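Local coordinates for protein agarase (Pseudoalteromonas fuliginea, PDB 6XJ9) that probably hydrolyses the beta-1,4 glycosidic linkages of agarose, as a family 50 glycoside hydrolase from a marine bacterium, at residues 319-324 / 378-383; 351-356 / 391-396; 361-366 / 721-726. One frame throughout, in Å; residues are numbered along the deposited sequence.

Contact 1. Residues 319-324 / 378-383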
loop_
_atom_site.group_PDB
_atom_site.type_symbol
_atom_site.label_atom_id
_atom_site.label_comp_id
_atom_site.label_asym_id
_atom_site.label_seq_id
_atom_site.Cartn_x
_atom_site.Cartn_y
_atom_site.Cartn_z
ATOM N N TYR A 319 34.397 -10.393 -14.353
ATOM C CA TYR A 319 35.206 -11.063 -15.352
ATOM C C TYR A 319 35.675 -10.040 -16.381
ATOM O O TYR A 319 35.059 -8.988 -16.544
ATOM C CB TYR A 319 34.437 -12.241 -15.957
ATOM C CG TYR A 319 34.188 -13.384 -15.003
ATOM C CD1 TYR A 319 33.128 -13.360 -14.113
ATOM C CD2 TYR A 319 35.021 -14.495 -14.984
ATOM C CE1 TYR A 319 32.896 -14.406 -13.232
ATOM C CE2 TYR A 319 34.791 -15.559 -14.124
ATOM C CZ TYR A 319 33.728 -15.512 -13.241
ATOM O OH TYR A 319 33.506 -16.546 -12.377
ATOM N N ASP A 320 36.780 -10.359 -17.064
ATOM C CA ASP A 320 37.293 -9.529 -18.142
ATOM C C ASP A 320 38.068 -10.404 -19.121
ATOM O O ASP A 320 38.119 -11.628 -18.985
ATOM C CB ASP A 320 38.148 -8.362 -17.635
ATOM C CG ASP A 320 38.206 -7.173 -18.585
ATOM O OD1 ASP A 320 37.590 -7.241 -19.669
ATOM O OD2 ASP A 320 38.853 -6.167 -18.219
ATOM N N PHE A 321 38.657 -9.753 -20.123
ATOM C CA PHE A 321 39.242 -10.468 -21.239
ATOM C C PHE A 321 40.559 -9.799 -21.617
ATOM O O PHE A 321 40.811 -8.650 -21.254
ATOM C CB PHE A 321 38.251 -10.527 -22.410
ATOM C CG PHE A 321 36.871 -11.019 -22.048
ATOM C CD1 PHE A 321 36.613 -12.374 -21.897
ATOM C CD2 PHE A 321 35.835 -10.124 -21.825
ATOM C CE1 PHE A 321 35.351 -12.828 -21.542
ATOM C CE2 PHE A 321 34.569 -10.578 -21.480
ATOM C CZ PHE A 321 34.328 -11.928 -21.343
ATOM N N ASP A 322 41.393 -10.552 -22.340
ATOM C CA ASP A 322 42.585 -10.013 -22.966
ATOM C C ASP A 322 42.161 -8.847 -23.858
ATOM O O ASP A 322 41.477 -9.041 -24.865
ATOM C CB ASP A 322 43.356 -11.121 -23.689
ATOM C CG ASP A 322 44.771 -10.716 -24.059
ATOM O OD1 ASP A 322 44.915 -9.689 -24.758
ATOM O OD2 ASP A 322 45.716 -11.415 -23.629
ATOM N N GLN A 323 42.535 -7.631 -23.439
ATOM C CA GLN A 323 42.081 -6.393 -24.053
ATOM C C GLN A 323 42.442 -6.364 -25.536
ATOM O O GLN A 323 41.686 -5.833 -26.347
ATOM C CB GLN A 323 42.676 -5.187 -23.324
ATOM C CG GLN A 323 42.114 -4.990 -21.922
ATOM C CD GLN A 323 40.661 -4.581 -21.954
ATOM O OE1 GLN A 323 40.279 -3.631 -22.636
ATOM N NE2 GLN A 323 39.832 -5.307 -21.220
ATOM N N ALA A 324 43.593 -6.956 -25.873
ATOM C CA ALA A 324 44.092 -6.984 -27.240
ATOM C C ALA A 324 43.209 -7.851 -28.136
ATOM O O ALA A 324 43.266 -7.728 -29.361
ATOM C CB ALA A 324 45.524 -7.465 -27.250
ATOM N N PHE A 378 25.121 -12.388 -21.333
ATOM C CA PHE A 378 26.406 -11.746 -21.102
ATOM C C PHE A 378 26.588 -10.615 -22.111
ATOM O O PHE A 378 26.152 -10.714 -23.256
ATOM C CB PHE A 378 27.577 -12.735 -21.196
ATOM C CG PHE A 378 27.796 -13.623 -19.993
ATOM C CD1 PHE A 378 28.293 -13.107 -18.803
ATOM C CD2 PHE A 378 27.527 -14.983 -20.056
ATOM C CE1 PHE A 378 28.487 -13.923 -17.695
ATOM C CE2 PHE A 378 27.723 -15.798 -18.948
ATOM C CZ PHE A 378 28.199 -15.268 -17.770
ATOM N N GLY A 379 27.222 -9.534 -21.656
ATOM C CA GLY A 379 27.595 -8.424 -22.518
ATOM C C GLY A 379 28.986 -7.924 -22.150
ATOM O O GLY A 379 29.746 -8.645 -21.512
ATOM N N TYR A 380 29.298 -6.693 -22.565
ATOM C CA TYR A 380 30.576 -6.082 -22.268
ATOM C C TYR A 380 30.439 -4.560 -22.227
ATOM O O TYR A 380 29.706 -3.972 -23.023
ATOM C CB TYR A 380 31.652 -6.506 -23.272
ATOM C CG TYR A 380 33.036 -6.166 -22.785
ATOM C CD1 TYR A 380 33.741 -7.042 -21.977
ATOM C CD2 TYR A 380 33.610 -4.935 -23.070
ATOM C CE1 TYR A 380 34.999 -6.722 -21.490
ATOM C CE2 TYR A 380 34.859 -4.593 -22.588
ATOM C CZ TYR A 380 35.555 -5.490 -21.793
ATOM O OH TYR A 380 36.781 -5.162 -21.312
ATOM N N ARG A 381 31.182 -3.947 -21.298
ATOM C CA ARG A 381 31.208 -2.507 -21.098
ATOM C C ARG A 381 32.636 -2.000 -21.255
ATOM O O ARG A 381 33.514 -2.378 -20.472
ATOM C CB ARG A 381 30.741 -2.166 -19.681
ATOM C CG ARG A 381 30.571 -0.675 -19.435
ATOM C CD ARG A 381 29.096 -0.402 -19.616
ATOM N NE ARG A 381 28.754 0.936 -20.062
ATOM C CZ ARG A 381 27.507 1.374 -20.202
ATOM N NH1 ARG A 381 26.487 0.580 -19.914
ATOM N NH2 ARG A 381 27.288 2.605 -20.626
ATOM N N LYS A 382 32.837 -1.111 -22.237
ATOM C CA LYS A 382 34.160 -0.613 -22.584
ATOM C C LYS A 382 34.622 0.457 -21.596
ATOM O O LYS A 382 35.825 0.637 -21.397
ATOM C CB LYS A 382 34.191 -0.104 -24.029
ATOM C CG LYS A 382 34.584 -1.144 -25.071
ATOM N N SER A 383 33.665 1.160 -20.978
ATOM C CA SER A 383 33.984 2.293 -20.128
ATOM C C SER A 383 33.118 2.281 -18.870
ATOM O O SER A 383 31.920 2.528 -18.936
ATOM C CB SER A 383 33.839 3.573 -20.910
ATOM O OG SER A 383 34.171 4.692 -20.109
HETATM O O HOH W 1 37.878 -2.531 -23.188
#
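D320, at the end of strand 315-320, reaches past the intervening strand 392-395 to take the phenol of Y380 on strand 378-381. Y380 OH donates to D320 OD1 at 2.8 Å, meeting the syn lone pair, the one on the side of the other carboxylate oxygen. The carboxylate and the phenol ring are turned 32° apart, with OD1 at the ring edge. A chi1 of -155° turns the D320 carboxylate beside its own carbonyl carbon, and the same OD1 also lies 2.8 Å from F321 N, a weak bond, while OD2 is hydrogen-bonded to ND1 of H391. F321 follows and meets Y380 rim to rim, CD2 lying 3.5 Å from CE1 of Y380. Neither ring covers the face of the other; their planes are inclined at 45°. Q323, its chain bent at chi2, then swings its amide back to the phenol, NE2 coming to 3.1 Å from Y380 OH. A water beside it donates to Q323 OE1 at 2.7 Å and only weakly to Y380 OH. The phenol is therefore held at its tip by a carboxylate and along its rim by a phenylalanine. D320 OD1, reached by the phenol and weakly by F321 N-H, with H391 on OD2, would probably stay ionised, and these bonds help to fix the rotation of its carboxylate.

Contact 2. Residues 351-356 / 391-396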
loop_
_atom_site.group_PDB
_atom_site.type_symbol
_atom_site.label_atom_id
_atom_site.label_comp_id
_atom_site.label_asym_id
_atom_site.label_seq_id
_atom_site.Cartn_x
_atom_site.Cartn_y
_atom_site.Cartn_z
ATOM N N LYS A 351 37.969 -16.950 -24.778
ATOM C CA LYS A 351 38.913 -17.956 -24.315
ATOM C C LYS A 351 39.843 -17.400 -23.234
ATOM O O LYS A 351 40.354 -18.168 -22.424
ATOM C CB LYS A 351 39.650 -18.592 -25.497
ATOM C CG LYS A 351 38.771 -19.393 -26.451
ATOM C CD LYS A 351 39.360 -20.737 -26.817
ATOM C CE LYS A 351 38.539 -21.494 -27.840
ATOM N NZ LYS A 351 38.994 -21.224 -29.225
ATOM N N SER A 352 40.034 -16.074 -23.198
ATOM C CA SER A 352 40.938 -15.440 -22.249
ATOM C C SER A 352 40.194 -14.873 -21.034
ATOM O O SER A 352 40.729 -14.032 -20.310
ATOM C CB SER A 352 41.715 -14.366 -22.937
ATOM O OG SER A 352 40.849 -13.290 -23.272
ATOM N N ARG A 353 38.963 -15.340 -20.799
ATOM C CA ARG A 353 38.144 -14.845 -19.701
ATOM C C ARG A 353 38.890 -15.075 -18.390
ATOM O O ARG A 353 39.363 -16.182 -18.131
ATOM C CB ARG A 353 36.759 -15.504 -19.734
ATOM C CG ARG A 353 35.782 -15.013 -18.674
ATOM C CD ARG A 353 34.360 -15.436 -19.002
ATOM N NE ARG A 353 33.371 -14.992 -18.033
ATOM C CZ ARG A 353 32.669 -15.788 -17.236
ATOM N NH1 ARG A 353 32.839 -17.099 -17.279
ATOM N NH2 ARG A 353 31.797 -15.272 -16.390
ATOM N N PHE A 354 39.009 -14.018 -17.579
ATOM C CA PHE A 354 39.696 -14.115 -16.300
ATOM C C PHE A 354 38.949 -13.303 -15.241
ATOM O O PHE A 354 38.132 -12.448 -15.572
ATOM C CB PHE A 354 41.168 -13.708 -16.448
ATOM C CG PHE A 354 41.414 -12.227 -16.616
ATOM C CD1 PHE A 354 41.357 -11.629 -17.865
ATOM C CD2 PHE A 354 41.709 -11.427 -15.520
ATOM C CE1 PHE A 354 41.595 -10.271 -18.014
ATOM C CE2 PHE A 354 41.950 -10.070 -15.668
ATOM C CZ PHE A 354 41.884 -9.492 -16.916
ATOM N N VAL A 355 39.244 -13.572 -13.962
ATOM C CA VAL A 355 38.682 -12.772 -12.887
ATOM C C VAL A 355 39.509 -11.494 -12.745
ATOM O O VAL A 355 40.685 -11.542 -12.388
ATOM C CB VAL A 355 38.583 -13.554 -11.563
ATOM C CG1 VAL A 355 37.806 -12.769 -10.515
ATOM C CG2 VAL A 355 37.967 -14.936 -11.748
ATOM N N ALA A 356 38.884 -10.346 -13.037
ATOM C CA ALA A 356 39.546 -9.062 -12.877
ATOM C C ALA A 356 39.200 -8.458 -11.516
ATOM O O ALA A 356 40.017 -7.748 -10.933
ATOM C CB ALA A 356 39.197 -8.132 -14.013
ATOM N N HIS A 391 36.454 -1.447 -17.225
ATOM C CA HIS A 391 35.778 -2.156 -18.294
ATOM C C HIS A 391 35.611 -3.606 -17.854
ATOM O O HIS A 391 36.304 -4.077 -16.951
ATOM C CB HIS A 391 36.590 -2.062 -19.600
ATOM C CG HIS A 391 38.071 -2.140 -19.401
ATOM N ND1 HIS A 391 38.711 -3.307 -19.022
ATOM C CD2 HIS A 391 39.041 -1.206 -19.526
ATOM C CE1 HIS A 391 40.010 -3.087 -18.919
ATOM N NE2 HIS A 391 40.237 -1.802 -19.219
ATOM N N GLY A 392 34.691 -4.319 -18.502
ATOM C CA GLY A 392 34.554 -5.730 -18.200
ATOM C C GLY A 392 33.228 -6.306 -18.672
ATOM O O GLY A 392 32.357 -5.598 -19.182
ATOM N N GLU A 393 33.123 -7.618 -18.475
ATOM C CA GLU A 393 31.946 -8.412 -18.756
ATOM C C GLU A 393 30.777 -7.894 -17.931
ATOM O O GLU A 393 30.945 -7.478 -16.782
ATOM C CB GLU A 393 32.273 -9.858 -18.386
ATOM C CG GLU A 393 31.097 -10.798 -18.484
ATOM C CD GLU A 393 31.501 -12.206 -18.100
ATOM O OE1 GLU A 393 32.054 -12.903 -18.966
ATOM O OE2 GLU A 393 31.290 -12.578 -16.925
ATOM N N THR A 394 29.585 -7.924 -18.538
ATOM C CA THR A 394 28.377 -7.606 -17.800
ATOM C C THR A 394 27.431 -8.795 -17.908
ATOM O O THR A 394 27.600 -9.636 -18.787
ATOM C CB THR A 394 27.753 -6.300 -18.314
ATOM O OG1 THR A 394 27.255 -6.595 -19.617
ATOM C CG2 THR A 394 28.745 -5.156 -18.397
ATOM N N TYR A 395 26.453 -8.859 -17.006
ATOM C CA TYR A 395 25.327 -9.765 -17.170
ATOM C C TYR A 395 24.039 -8.983 -16.938
ATOM O O TYR A 395 24.046 -8.037 -16.164
ATOM C CB TYR A 395 25.428 -10.972 -16.236
ATOM C CG TYR A 395 24.494 -12.086 -16.635
ATOM C CD1 TYR A 395 24.649 -12.765 -17.839
ATOM C CD2 TYR A 395 23.434 -12.439 -15.824
ATOM C CE1 TYR A 395 23.771 -13.768 -18.224
ATOM C CE2 TYR A 395 22.566 -13.463 -16.175
ATOM C CZ TYR A 395 22.733 -14.124 -17.379
ATOM O OH TYR A 395 21.850 -15.107 -17.704
ATOM N N SER A 396 22.961 -9.383 -17.625
ATOM C CA SER A 396 21.643 -8.789 -17.427
ATOM C C SER A 396 20.659 -9.803 -16.839
ATOM O O SER A 396 20.106 -10.629 -17.564
ATOM C CB SER A 396 21.116 -8.201 -18.705
ATOM O OG SER A 396 19.842 -7.613 -18.474
#
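The CA atoms of R353 and E393 are the nearest pair across the two segments, 9.0 Å apart, because the strands they belong to, 354-355 and 392-395, flank strand 315-320 in a four-stranded antiparallel sheet and do not pair directly. The gap is bridged by a two-pronged salt bridge. R353 runs out extended from CG to NE (chi1 -177°), which carries the guanidinium over to the carboxylate of E393. E393 is also stretched out, and the two side chains cross at about a right angle where their charged ends meet. One prong joins R353 NH2 to E393 OE2 at 2.8 Å. It is fairly straight, 159° at the hydrogen, lies close to the guanidinium plane and uses the syn lone pair of OE2. The other prong, from R353 NE to E393 OE1, is short at 2.6 Å but bent, and counts as a weak hydrogen bond. The guanidinium and carboxylate planes are 31° apart, and the carboxylate meets the guanidinium unevenly: OE2 lies near its plane and OE1 approaches obliquely. Behind NE, the CD of R353 also comes to 3.4 Å from E393 OE1. Each carboxylate oxygen has a further partner, Y370 OH for OE1 and T317 OG1 for OE2, which together with the arginine would favour the ionised form of this buried glutamate. The guanidinium in turn makes a cation-pi contact with Y319. On the backbone, E393 bonds to T317 and Y319 of strand 315-320, and F354 pairs with D320 on the other edge of that strand; beyond Y395, S396 caps the start of helix 397-406.

Contact 3. Residues 361-366 / 721-726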
loop_
_atom_site.group_PDB
_atom_site.type_symbol
_atom_site.label_atom_id
_atom_site.label_comp_id
_atom_site.label_asym_id
_atom_site.label_seq_id
_atom_site.Cartn_x
_atom_site.Cartn_y
_atom_site.Cartn_z
ATOM N N LYS A 361 33.088 -10.813 -8.589
ATOM C CA LYS A 361 32.734 -12.202 -8.852
ATOM C C LYS A 361 31.870 -12.736 -7.710
ATOM O O LYS A 361 30.838 -13.355 -7.956
ATOM C CB LYS A 361 33.977 -13.064 -9.110
ATOM C CG LYS A 361 33.713 -14.557 -9.291
ATOM C CD LYS A 361 34.984 -15.395 -9.310
ATOM C CE LYS A 361 34.743 -16.882 -9.138
ATOM N NZ LYS A 361 33.925 -17.182 -7.935
ATOM N N ASN A 362 32.262 -12.428 -6.465
ATOM C CA ASN A 362 31.703 -13.091 -5.292
ATOM C C ASN A 362 30.336 -12.531 -4.887
ATOM O O ASN A 362 29.680 -13.091 -4.005
ATOM C CB ASN A 362 32.705 -13.129 -4.137
ATOM C CG ASN A 362 33.813 -14.130 -4.394
ATOM O OD1 ASN A 362 33.549 -15.263 -4.800
ATOM N ND2 ASN A 362 35.053 -13.724 -4.163
ATOM N N LEU A 363 29.901 -11.447 -5.544
ATOM C CA LEU A 363 28.569 -10.898 -5.314
ATOM C C LEU A 363 27.497 -11.927 -5.665
ATOM O O LEU A 363 26.440 -11.931 -5.049
ATOM C CB LEU A 363 28.356 -9.649 -6.177
ATOM C CG LEU A 363 29.262 -8.445 -5.920
ATOM C CD1 LEU A 363 29.158 -7.474 -7.089
ATOM C CD2 LEU A 363 28.915 -7.743 -4.610
ATOM N N PHE A 364 27.773 -12.772 -6.669
ATOM C CA PHE A 364 26.759 -13.536 -7.384
ATOM C C PHE A 364 26.718 -14.998 -6.935
ATOM O O PHE A 364 27.747 -15.688 -6.968
ATOM C CB PHE A 364 27.019 -13.419 -8.891
ATOM C CG PHE A 364 27.041 -11.997 -9.400
ATOM C CD1 PHE A 364 25.872 -11.246 -9.457
ATOM C CD2 PHE A 364 28.227 -11.401 -9.805
ATOM C CE1 PHE A 364 25.890 -9.934 -9.913
ATOM C CE2 PHE A 364 28.250 -10.091 -10.267
ATOM C CZ PHE A 364 27.081 -9.357 -10.314
ATOM N N GLU A 365 25.519 -15.470 -6.548
ATOM C CA GLU A 365 25.277 -16.888 -6.273
ATOM C C GLU A 365 25.432 -17.722 -7.545
ATOM O O GLU A 365 25.866 -18.867 -7.468
ATOM C CB GLU A 365 23.884 -17.152 -5.694
ATOM C CG GLU A 365 23.797 -16.963 -4.188
ATOM C CD GLU A 365 22.471 -17.263 -3.509
ATOM O OE1 GLU A 365 21.424 -17.351 -4.198
ATOM O OE2 GLU A 365 22.479 -17.378 -2.271
ATOM N N TRP A 366 25.074 -17.143 -8.706
ATOM C CA TRP A 366 24.995 -17.869 -9.967
ATOM C C TRP A 366 25.196 -16.911 -11.137
ATOM O O TRP A 366 24.568 -15.859 -11.201
ATOM C CB TRP A 366 23.644 -18.603 -10.083
ATOM C CG TRP A 366 23.303 -19.149 -11.440
ATOM C CD1 TRP A 366 23.552 -20.413 -11.903
ATOM C CD2 TRP A 366 22.618 -18.466 -12.513
ATOM N NE1 TRP A 366 23.081 -20.560 -13.182
ATOM C CE2 TRP A 366 22.510 -19.381 -13.586
ATOM C CE3 TRP A 366 22.105 -17.172 -12.683
ATOM C CZ2 TRP A 366 21.901 -19.042 -14.798
ATOM C CZ3 TRP A 366 21.504 -16.838 -13.880
ATOM C CH2 TRP A 366 21.402 -17.764 -14.922
ATOM N N PRO A 721 20.148 -2.733 -11.544
ATOM C CA PRO A 721 20.710 -3.936 -10.932
ATOM C C PRO A 721 21.045 -3.680 -9.469
ATOM O O PRO A 721 21.468 -2.582 -9.101
ATOM C CB PRO A 721 21.979 -4.201 -11.746
ATOM C CG PRO A 721 21.627 -3.632 -13.114
ATOM C CD PRO A 721 20.798 -2.395 -12.819
ATOM N N ILE A 722 20.842 -4.705 -8.641
ATOM C CA ILE A 722 21.103 -4.578 -7.218
ATOM C C ILE A 722 22.592 -4.327 -6.981
ATOM O O ILE A 722 22.951 -3.704 -5.986
ATOM C CB ILE A 722 20.556 -5.797 -6.441
ATOM C CG1 ILE A 722 20.712 -5.646 -4.926
ATOM C CG2 ILE A 722 21.164 -7.090 -6.949
ATOM C CD1 ILE A 722 20.026 -6.736 -4.118
ATOM N N THR A 723 23.444 -4.785 -7.912
ATOM C CA THR A 723 24.887 -4.656 -7.786
ATOM C C THR A 723 25.433 -3.523 -8.656
ATOM O O THR A 723 26.634 -3.451 -8.929
ATOM C CB THR A 723 25.564 -5.985 -8.122
ATOM O OG1 THR A 723 24.975 -6.358 -9.366
ATOM C CG2 THR A 723 25.302 -7.045 -7.072
ATOM N N GLY A 724 24.538 -2.632 -9.085
ATOM C CA GLY A 724 24.949 -1.437 -9.800
ATOM C C GLY A 724 24.807 -1.608 -11.306
ATOM O O GLY A 724 25.196 -2.631 -11.859
ATOM N N ARG A 725 24.215 -0.608 -11.964
ATOM C CA ARG A 725 24.329 -0.543 -13.410
ATOM C C ARG A 725 25.814 -0.419 -13.769
ATOM O O ARG A 725 26.561 0.238 -13.049
ATOM C CB ARG A 725 23.446 0.567 -13.985
ATOM C CG ARG A 725 23.998 1.966 -13.782
ATOM C CD ARG A 725 23.073 3.002 -14.369
ATOM N NE ARG A 725 23.667 4.330 -14.330
ATOM C CZ ARG A 725 23.028 5.428 -14.711
ATOM N NH1 ARG A 725 21.782 5.350 -15.150
ATOM N NH2 ARG A 725 23.631 6.598 -14.649
ATOM N N ALA A 726 26.214 -1.078 -14.867
ATOM C CA ALA A 726 27.593 -1.215 -15.321
ATOM C C ALA A 726 28.327 0.125 -15.421
ATOM O O ALA A 726 29.499 0.219 -15.056
ATOM C CB ALA A 726 27.614 -1.944 -16.646
#
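T723 lodges against L363 and F364 where two type I beta turns, K361 to F364 and P721 to G724, are brought together. The second turn lies in the loop between strand 709-714 and helix 745-763, consistent with a late loop of the (beta/alpha)8 barrel known for family 50 hydrolases. The facing CA atoms of L363 and T723 are 7.7 Å apart, and the contact between the turns is one of van der Waals packing. L363 and T723 run alongside one another from opposing turns, the methyl T723 CG2 lying 3.9 Å from L363 CD1. F364 crosses T723 obliquely, and its ring offers the CE1 corner: CE1 lies 3.7 Å from T723 OG1, which approaches at a slant. L363 CB stands 4.0 Å above the centre of the F364 ring, on the side from which T723 also comes, and the leucine thus packs on the ring while touching the threonine. A chi1 of 50° places T723 OG1 between the backbone N and the carbonyl carbon and turns CG2 toward L363. The hydroxyl is not left to the aromatic ring alone: it is hydrogen-bonded to T315 OG1, and the carbonyl of T723 accepts from R360 NH1. In the P721 turn, G724 N donates to P721 O at 3.1 Å. The closest neighbour of T723 CG2 in F364 is CE1, at 4.1 Å, the same ring atom that meets OG1.

How the contacts relate
From the N terminus the first partners are met in the order 319-324, 351-356 and 361-366, and the second partners in the same order, 378-383, 391-396 and 721-726. Contact 1 closes a loop of 53 residues, contact 2 one of 34 and contact 3 one of 354. Every pair crosses and none nests. Contacts 1 and 2, with centres about 5 Å apart, serve one small antiparallel sheet, where G379 pairs with T394. Contact 3, its centre about 12 Å from that of contact 2 and about 16 Å from that of contact 1, joins the turn leaving helix 358-361 to the loop after strand 709-714; A726 touches both R381 and T394, tying that loop to the sheet.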